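PDB 6YUB: adenylyltransferase and sulfurtransferase uba4 from Chaetomium thermophilum, which probably adenylates and then thiocarboxylates sulfur-carrier proteins for tRNA wobble-uridine thiolation and molybdenum cofactor biosynthesis, and binds one zinc ion per subunit. Local coordinates for residues Q3-K8 against M23-Q28; Q162-N167 against V246-L251; H335-T340 against P390-C395. One frame throughout, in Å; residues are numbered along the deposited sequence.

Interaction 1 (Q3-K8 against M23-Q28); sequences QKSLSK and MGKEGQ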
loop_
_atom_site.group_PDB
_atom_site.type_symbol
_atom_site.label_atom_id
_atom_site.label_comp_id
_atom_site.label_asym_id
_atom_site.label_seq_id
_atom_site.Cartn_x
_atom_site.Cartn_y
_atom_site.Cartn_z
ATOM N N GLN A 3 18.413 21.830 11.754
ATOM C CA GLN A 3 19.520 20.886 11.826
ATOM C C GLN A 3 20.086 20.646 10.432
ATOM O O GLN A 3 19.347 20.318 9.498
ATOM C CB GLN A 3 19.051 19.574 12.451
ATOM C CG GLN A 3 20.109 18.491 12.522
ATOM C CD GLN A 3 19.659 17.300 13.349
ATOM O OE1 GLN A 3 18.612 17.342 13.995
ATOM N NE2 GLN A 3 20.450 16.234 13.334
ATOM N N LYS A 4 21.404 20.807 10.297
ATOM C CA LYS A 4 22.061 20.757 9.000
ATOM C C LYS A 4 23.058 19.618 8.846
ATOM O O LYS A 4 23.585 19.433 7.743
ATOM C CB LYS A 4 22.785 22.086 8.726
ATOM C CG LYS A 4 21.854 23.275 8.525
ATOM C CD LYS A 4 22.493 24.572 9.007
ATOM C CE LYS A 4 22.281 24.781 10.502
ATOM N NZ LYS A 4 21.164 25.730 10.783
ATOM N N SER A 5 23.333 18.852 9.898
ATOM C CA SER A 5 24.299 17.766 9.826
ATOM C C SER A 5 23.812 16.600 10.674
ATOM O O SER A 5 22.905 16.737 11.500
ATOM C CB SER A 5 25.690 18.220 10.287
ATOM O OG SER A 5 26.675 17.266 9.929
ATOM N N LEU A 6 24.431 15.441 10.461
ATOM C CA LEU A 6 24.078 14.217 11.167
ATOM C C LEU A 6 25.165 13.856 12.172
ATOM O O LEU A 6 26.357 14.038 11.907
ATOM C CB LEU A 6 23.882 13.051 10.194
ATOM C CG LEU A 6 22.577 12.963 9.406
ATOM C CD1 LEU A 6 21.383 12.833 10.342
ATOM C CD2 LEU A 6 22.411 14.169 8.497
ATOM N N SER A 7 24.745 13.337 13.321
ATOM C CA SER A 7 25.672 12.814 14.310
ATOM C C SER A 7 25.988 11.352 14.001
ATOM O O SER A 7 25.406 10.737 13.105
ATOM C CB SER A 7 25.092 12.946 15.717
ATOM O OG SER A 7 24.160 11.915 15.980
ATOM N N LYS A 8 26.927 10.790 14.766
ATOM C CA LYS A 8 27.295 9.392 14.569
ATOM C C LYS A 8 26.133 8.465 14.905
ATOM O O LYS A 8 25.918 7.457 14.222
ATOM C CB LYS A 8 28.518 9.049 15.420
ATOM N N MET A 23 16.453 9.610 -1.164
ATOM C CA MET A 23 16.445 9.940 0.279
ATOM C C MET A 23 17.741 10.621 0.698
ATOM O O MET A 23 17.765 11.830 0.728
ATOM C CB MET A 23 16.242 8.706 1.163
ATOM C CG MET A 23 16.190 9.000 2.660
ATOM S SD MET A 23 14.771 9.957 3.246
ATOM C CE MET A 23 13.450 8.823 2.867
ATOM N N GLY A 24 18.796 9.863 0.938
ATOM C CA GLY A 24 20.087 10.426 1.266
ATOM C C GLY A 24 20.058 11.281 2.527
ATOM O O GLY A 24 19.104 11.293 3.302
ATOM N N LYS A 25 21.162 12.008 2.713
ATOM C CA LYS A 25 21.278 12.905 3.857
ATOM C C LYS A 25 20.263 14.038 3.770
ATOM O O LYS A 25 19.691 14.447 4.787
ATOM C CB LYS A 25 22.699 13.463 3.937
ATOM C CG LYS A 25 23.021 14.210 5.222
ATOM C CD LYS A 25 24.216 15.140 5.023
ATOM C CE LYS A 25 24.604 15.868 6.305
ATOM N NZ LYS A 25 25.538 15.075 7.157
ATOM N N GLU A 26 20.026 14.555 2.562
ATOM C CA GLU A 26 19.087 15.658 2.392
ATOM C C GLU A 26 17.668 15.224 2.740
ATOM O O GLU A 26 16.943 15.938 3.443
ATOM C CB GLU A 26 19.164 16.182 0.958
ATOM C CG GLU A 26 18.565 17.564 0.750
ATOM C CD GLU A 26 19.126 18.599 1.710
ATOM O OE1 GLU A 26 18.339 19.149 2.512
ATOM O OE2 GLU A 26 20.350 18.849 1.673
ATOM N N GLY A 27 17.254 14.050 2.258
ATOM C CA GLY A 27 15.939 13.548 2.605
ATOM C C GLY A 27 15.791 13.280 4.090
ATOM O O GLY A 27 14.721 13.492 4.665
ATOM N N GLN A 28 16.863 12.815 4.734
ATOM C CA GLN A 28 16.793 12.519 6.161
ATOM C C GLN A 28 16.658 13.799 6.977
ATOM O O GLN A 28 15.819 13.885 7.881
ATOM C CB GLN A 28 18.023 11.726 6.592
ATOM C CG GLN A 28 17.927 11.167 8.004
ATOM C CD GLN A 28 16.763 10.213 8.175
ATOM O OE1 GLN A 28 16.613 9.256 7.414
ATOM N NE2 GLN A 28 15.923 10.475 9.166
#
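Leu6 and Lys25 reach toward each other, tip to tip, where the N-terminal loop before helix 8-18 runs past the first turn of helix 24-32, just before Ser7 caps the start of helix 8-18. The methyl CD2 of Leu6 does most of the touching: it lies 3.3 Å from Lys25 CG, tighter than usual for two carbons, and 3.5 Å from Lys25 CE. With its CG anti to the backbone N (chi1 -169°), Lys25 extends so that CG and CE both come onto this methyl. The bend at chi4 (86°) places NZ beside the loop, 3.5 Å from Leu6 N and Leu6 CD2 and 3.7 Å from Ser5 OG, with no hydrogen bond. The other methyl, Leu6 CD1, leans at 4.5 Å on CG of Gln28, whose amide is engaged by Gln17 and the backbone oxygen of Ala55. Leu6 also rests on Leu29 and Met32 farther along helix 24-32 and on Ile11 of helix 8-18, so its side chain packs against both helices. Lys4, Ser5 and Lys25 are exposed, and no hydrogen bond crosses the contact. The loop is braced from within: Gln3 is extended, and its NE2 donates to Ser5 O at 3.1 Å with an N-H...O angle of 166°, the acceptor in the amide plane.

Interaction 2 (Q162-N167 against V246-L251); sequences QLIVLN and VQPTLL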
loop_
_atom_site.group_PDB
_atom_site.type_symbol
_atom_site.label_atom_id
_atom_site.label_comp_id
_atom_site.label_asym_id
_atom_site.label_seq_id
_atom_site.Cartn_x
_atom_site.Cartn_y
_atom_site.Cartn_z
ATOM N N GLN A 162 -9.994 3.829 2.670
ATOM C CA GLN A 162 -9.598 4.753 1.618
ATOM C C GLN A 162 -8.501 5.685 2.112
ATOM O O GLN A 162 -8.272 5.838 3.317
ATOM C CB GLN A 162 -10.801 5.572 1.112
ATOM C CG GLN A 162 -11.375 6.563 2.114
ATOM C CD GLN A 162 -12.566 7.327 1.556
ATOM O OE1 GLN A 162 -13.309 6.814 0.719
ATOM N NE2 GLN A 162 -12.747 8.562 2.012
ATOM N N LEU A 163 -7.825 6.312 1.153
ATOM C CA LEU A 163 -6.712 7.214 1.415
ATOM C C LEU A 163 -6.644 8.215 0.273
ATOM O O LEU A 163 -6.837 7.848 -0.890
ATOM C CB LEU A 163 -5.388 6.449 1.524
ATOM C CG LEU A 163 -4.104 7.241 1.770
ATOM C CD1 LEU A 163 -3.817 7.328 3.249
ATOM C CD2 LEU A 163 -2.927 6.605 1.042
ATOM N N ILE A 164 -6.360 9.473 0.600
ATOM C CA ILE A 164 -6.224 10.497 -0.427
ATOM C C ILE A 164 -5.416 11.655 0.132
ATOM O O ILE A 164 -5.525 11.999 1.315
ATOM C CB ILE A 164 -7.614 10.953 -0.941
ATOM C CG1 ILE A 164 -7.454 11.929 -2.104
ATOM C CG2 ILE A 164 -8.421 11.593 0.179
ATOM C CD1 ILE A 164 -8.679 12.020 -2.988
ATOM N N VAL A 165 -4.596 12.250 -0.729
ATOM C CA VAL A 165 -3.804 13.430 -0.398
ATOM C C VAL A 165 -4.532 14.651 -0.940
ATOM O O VAL A 165 -4.857 14.710 -2.135
ATOM C CB VAL A 165 -2.384 13.333 -0.977
ATOM C CG1 VAL A 165 -1.602 14.607 -0.687
ATOM C CG2 VAL A 165 -1.662 12.110 -0.414
ATOM N N LEU A 166 -4.784 15.627 -0.067
ATOM C CA LEU A 166 -5.614 16.776 -0.394
ATOM C C LEU A 166 -4.853 18.076 -0.177
ATOM O O LEU A 166 -3.997 18.178 0.708
ATOM C CB LEU A 166 -6.886 16.785 0.465
ATOM C CG LEU A 166 -7.777 15.548 0.354
ATOM C CD1 LEU A 166 -8.776 15.509 1.498
ATOM C CD2 LEU A 166 -8.487 15.537 -0.986
ATOM N N ASN A 167 -5.190 19.076 -0.991
ATOM C CA ASN A 167 -4.660 20.431 -0.844
ATOM C C ASN A 167 -3.137 20.422 -0.733
ATOM O O ASN A 167 -2.544 21.066 0.135
ATOM C CB ASN A 167 -5.291 21.130 0.362
ATOM C CG ASN A 167 -5.006 22.617 0.390
ATOM O OD1 ASN A 167 -5.010 23.283 -0.643
ATOM N ND2 ASN A 167 -4.751 23.147 1.584
ATOM N N VAL A 246 -2.117 17.763 -7.893
ATOM C CA VAL A 246 -3.266 18.622 -8.171
ATOM C C VAL A 246 -4.498 17.797 -8.525
ATOM O O VAL A 246 -5.634 18.238 -8.312
ATOM C CB VAL A 246 -2.926 19.624 -9.288
ATOM C CG1 VAL A 246 -4.202 20.207 -9.886
ATOM C CG2 VAL A 246 -2.043 20.729 -8.742
ATOM N N GLN A 247 -4.302 16.603 -9.085
ATOM C CA GLN A 247 -5.380 15.643 -9.320
ATOM C C GLN A 247 -4.996 14.368 -8.580
ATOM O O GLN A 247 -4.502 13.408 -9.191
ATOM C CB GLN A 247 -5.609 15.392 -10.807
ATOM C CG GLN A 247 -6.381 16.513 -11.491
ATOM C CD GLN A 247 -6.817 16.151 -12.896
ATOM O OE1 GLN A 247 -6.348 16.734 -13.871
ATOM N NE2 GLN A 247 -7.726 15.189 -13.006
ATOM N N PRO A 248 -5.199 14.325 -7.266
ATOM C CA PRO A 248 -4.698 13.196 -6.476
ATOM C C PRO A 248 -5.503 11.932 -6.727
ATOM O O PRO A 248 -6.559 11.934 -7.363
ATOM C CB PRO A 248 -4.851 13.679 -5.030
ATOM C CG PRO A 248 -6.022 14.614 -5.089
ATOM C CD PRO A 248 -5.942 15.297 -6.437
ATOM N N THR A 249 -4.977 10.833 -6.199
ATOM C CA THR A 249 -5.581 9.519 -6.343
ATOM C C THR A 249 -6.370 9.162 -5.092
ATOM O O THR A 249 -5.907 9.377 -3.969
ATOM C CB THR A 249 -4.505 8.459 -6.593
ATOM O OG1 THR A 249 -3.772 8.782 -7.784
ATOM C CG2 THR A 249 -5.131 7.085 -6.745
ATOM N N LEU A 250 -7.563 8.615 -5.292
ATOM C CA LEU A 250 -8.367 8.065 -4.204
ATOM C C LEU A 250 -8.100 6.562 -4.167
ATOM O O LEU A 250 -8.596 5.809 -5.014
ATOM C CB LEU A 250 -9.846 8.361 -4.399
ATOM C CG LEU A 250 -10.766 7.701 -3.369
ATOM C CD1 LEU A 250 -10.446 8.195 -1.956
ATOM C CD2 LEU A 250 -12.236 7.947 -3.700
ATOM N N LEU A 251 -7.300 6.129 -3.197
ATOM C CA LEU A 251 -7.014 4.712 -3.029
ATOM C C LEU A 251 -8.139 4.066 -2.234
ATOM O O LEU A 251 -8.579 4.606 -1.214
ATOM C CB LEU A 251 -5.677 4.519 -2.320
ATOM C CG LEU A 251 -5.175 3.078 -2.218
ATOM C CD1 LEU A 251 -4.934 2.490 -3.600
ATOM C CD2 LEU A 251 -3.909 3.021 -1.376
#
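Leu251 and Leu163 face each other as an antiparallel hydrogen-bonded pair, joining strands 160-166 and 249-254 in the mixed sheet of the ThiF-family Rossmann-like fold. Leu251 N donates to Leu163 O at 2.9 Å, and Leu163 N returns a bond to Leu251 O at 3.0 Å, its donor tilted 19° from the carbonyl plane. Their side chains leave on the same face of the sheet, CB to CB 4.3 Å; helix 207-227 packs on Leu163, while Phe267 of the neighbouring subunit meets Leu251. On the other face, the one with Gln162 and Ile164, Leu250 has its CG anti to the backbone N (chi1 174°), and its methyl CD1 slants across to CB of Gln162 and CB of Ile164, 4.1 Å from each. Beyond Leu163 and Leu251 the strands diverge, and Pro248 CB lies 3.1 Å from Val165 O. The segment is anchored there by other means, Thr249 OG1 bonding to Ile262 O of the neighbouring subunit. Two backbone bonds, supplemented by a CA-H...O contact from Gln162 CA to Leu251 O at 3.0 Å, imply a short main-chain link, with aliphatic side chains and carbonyl oxygens making up the rest.

Interaction 3 (H335-T340 against P390-C395); sequences HILLDT and PIVVVC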
loop_
_atom_site.group_PDB
_atom_site.type_symbol
_atom_site.label_atom_id
_atom_site.label_comp_id
_atom_site.label_asym_id
_atom_site.label_seq_id
_atom_site.Cartn_x
_atom_site.Cartn_y
_atom_site.Cartn_z
ATOM N N HIS A 335 -9.548 4.930 -32.914
ATOM C CA HIS A 335 -8.508 5.552 -32.110
ATOM C C HIS A 335 -7.200 5.673 -32.887
ATOM O O HIS A 335 -7.002 5.051 -33.933
ATOM C CB HIS A 335 -8.281 4.758 -30.819
ATOM C CG HIS A 335 -7.268 3.665 -30.943
ATOM N ND1 HIS A 335 -7.590 2.391 -31.358
ATOM C CD2 HIS A 335 -5.937 3.651 -30.693
ATOM C CE1 HIS A 335 -6.503 1.643 -31.371
ATOM N NE2 HIS A 335 -5.484 2.384 -30.970
ATOM N N ILE A 336 -6.306 6.503 -32.353
ATOM C CA ILE A 336 -4.977 6.727 -32.910
ATOM C C ILE A 336 -3.951 6.248 -31.891
ATOM O O ILE A 336 -4.104 6.484 -30.689
ATOM C CB ILE A 336 -4.754 8.215 -33.261
ATOM C CG1 ILE A 336 -5.315 8.517 -34.655
ATOM C CG2 ILE A 336 -3.278 8.577 -33.173
ATOM C CD1 ILE A 336 -5.301 9.989 -35.026
ATOM N N LEU A 337 -2.909 5.574 -32.376
ATOM C CA LEU A 337 -1.834 5.059 -31.530
ATOM C C LEU A 337 -0.533 5.731 -31.952
ATOM O O LEU A 337 -0.053 5.522 -33.074
ATOM C CB LEU A 337 -1.727 3.539 -31.639
ATOM C CG LEU A 337 -0.586 2.882 -30.861
ATOM C CD1 LEU A 337 -0.742 3.107 -29.361
ATOM C CD2 LEU A 337 -0.513 1.391 -31.178
ATOM N N LEU A 338 0.037 6.529 -31.055
ATOM C CA LEU A 338 1.221 7.325 -31.347
ATOM C C LEU A 338 2.419 6.745 -30.606
ATOM O O LEU A 338 2.416 6.668 -29.371
ATOM C CB LEU A 338 1.003 8.783 -30.950
ATOM C CG LEU A 338 -0.194 9.466 -31.611
ATOM C CD1 LEU A 338 -0.385 10.868 -31.056
ATOM C CD2 LEU A 338 -0.021 9.504 -33.121
ATOM N N ASP A 339 3.438 6.350 -31.362
ATOM C CA ASP A 339 4.699 5.857 -30.807
ATOM C C ASP A 339 5.702 7.005 -30.854
ATOM O O ASP A 339 6.099 7.451 -31.934
ATOM C CB ASP A 339 5.191 4.645 -31.588
ATOM C CG ASP A 339 6.471 4.068 -31.020
ATOM O OD1 ASP A 339 7.342 4.853 -30.582
ATOM O OD2 ASP A 339 6.610 2.826 -31.009
ATOM N N THR A 340 6.131 7.468 -29.680
ATOM C CA THR A 340 6.978 8.647 -29.574
ATOM C C THR A 340 8.462 8.316 -29.453
ATOM O O THR A 340 9.267 9.223 -29.225
ATOM C CB THR A 340 6.540 9.505 -28.380
ATOM O OG1 THR A 340 6.339 8.669 -27.231
ATOM C CG2 THR A 340 5.252 10.249 -28.700
ATOM N N PRO A 390 -10.237 8.607 -29.452
ATOM C CA PRO A 390 -9.173 8.587 -28.439
ATOM C C PRO A 390 -7.788 8.615 -29.065
ATOM O O PRO A 390 -7.585 8.201 -30.210
ATOM C CB PRO A 390 -9.413 7.270 -27.685
ATOM C CG PRO A 390 -10.830 6.897 -27.984
ATOM C CD PRO A 390 -11.109 7.418 -29.363
ATOM N N ILE A 391 -6.828 9.114 -28.292
ATOM C CA ILE A 391 -5.418 9.108 -28.665
ATOM C C ILE A 391 -4.657 8.343 -27.592
ATOM O O ILE A 391 -4.821 8.617 -26.396
ATOM C CB ILE A 391 -4.857 10.533 -28.822
ATOM C CG1 ILE A 391 -5.539 11.247 -29.990
ATOM C CG2 ILE A 391 -3.347 10.486 -29.025
ATOM C CD1 ILE A 391 -5.201 12.726 -30.092
ATOM N N VAL A 392 -3.833 7.391 -28.017
ATOM C CA VAL A 392 -3.008 6.596 -27.114
ATOM C C VAL A 392 -1.548 6.852 -27.456
ATOM O O VAL A 392 -1.146 6.722 -28.618
ATOM C CB VAL A 392 -3.337 5.095 -27.212
ATOM C CG1 VAL A 392 -2.520 4.305 -26.195
ATOM C CG2 VAL A 392 -4.830 4.864 -27.014
ATOM N N VAL A 393 -0.763 7.213 -26.445
ATOM C CA VAL A 393 0.658 7.498 -26.605
ATOM C C VAL A 393 1.448 6.365 -25.969
ATOM O O VAL A 393 1.042 5.818 -24.938
ATOM C CB VAL A 393 1.040 8.851 -25.972
ATOM C CG1 VAL A 393 2.526 9.127 -26.164
ATOM C CG2 VAL A 393 0.193 9.974 -26.566
ATOM N N VAL A 394 2.574 6.015 -26.585
ATOM C CA VAL A 394 3.471 4.998 -26.051
ATOM C C VAL A 394 4.903 5.403 -26.369
ATOM O O VAL A 394 5.197 5.867 -27.478
ATOM C CB VAL A 394 3.155 3.599 -26.623
ATOM C CG1 VAL A 394 3.531 3.525 -28.101
ATOM C CG2 VAL A 394 3.877 2.521 -25.820
ATOM N N CYS A 395 5.792 5.221 -25.401
ATOM C CA CYS A 395 7.199 5.561 -25.571
ATOM C C CYS A 395 8.030 4.363 -25.114
ATOM O O CYS A 395 7.542 3.231 -25.011
ATOM C CB CYS A 395 7.532 6.851 -24.813
ATOM S SG CYS A 395 7.412 6.731 -23.036
#
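The imidazole of His335 meets Val392 obliquely, its CD2 4.0 Å from the methyl CG2, while its two ring nitrogens bond to Leu332 O and to the hydroxyl of Tyr323. The pyrrolidine of Pro390 presents CD to His335 CB at 4.1 Å. At the far end the carboxylate of Asp339 is turned to a salt bridge with Arg341, leaving its CB against Val394 CG1. Between these groups, strands 336-339 and 391-394 run parallel, 20° apart, in the central sheet of the rhodanese-like domain. Their backbone bonds pass from strand to strand in turn, and the straightest, Leu338 N to Val392 O, spans 2.7 Å with an N-H...O angle of 176°. One face carries Leu337 CD1 against Val392 CG1; on the opposite face Leu338 CD1 crosses Ile391 CG2 at 3.6 Å. Val394 O takes two bonds from Thr340, one from N at 2.9 Å and one from OG1 at 3.0 Å. Thr340 OG1 sits between its backbone N and carbonyl carbon (chi1 46°), above the Val394 carbonyl plane and 3.3 Å from Cys395 CB, leaving CG2 for Val393 CG1. A valine in place of Thr340 would probably leave Val394 O with the backbone N-H as its one donor from that residue, and the strand end less firmly pinned. Strands 355-356 and 421-425 flank the pair, helix 401-410 packs on Val393 and Cys395, and Tyr323 of helix 320-328 lies against Leu337 and Val392.

The three contacts share no helix or strand and follow one another along the chain. Interaction 1 is a surface contact, joining a loop to a helix mainly through side chains, without a hydrogen bond between them. Interactions 2 and 3 are buried strand pairings, but of opposite sense: the first is antiparallel and short, with two backbone bonds, the second parallel and bonded along its whole length. Interaction 2 lies near the centre of the chain, Pro248 about 11 Å from the zinc ion between side chain and metal, and it also touches the neighbouring subunit. Interaction 3 belongs to the rhodanese-like domain, about 27 Å from interaction 2, centre to centre, and no other subunit touches it.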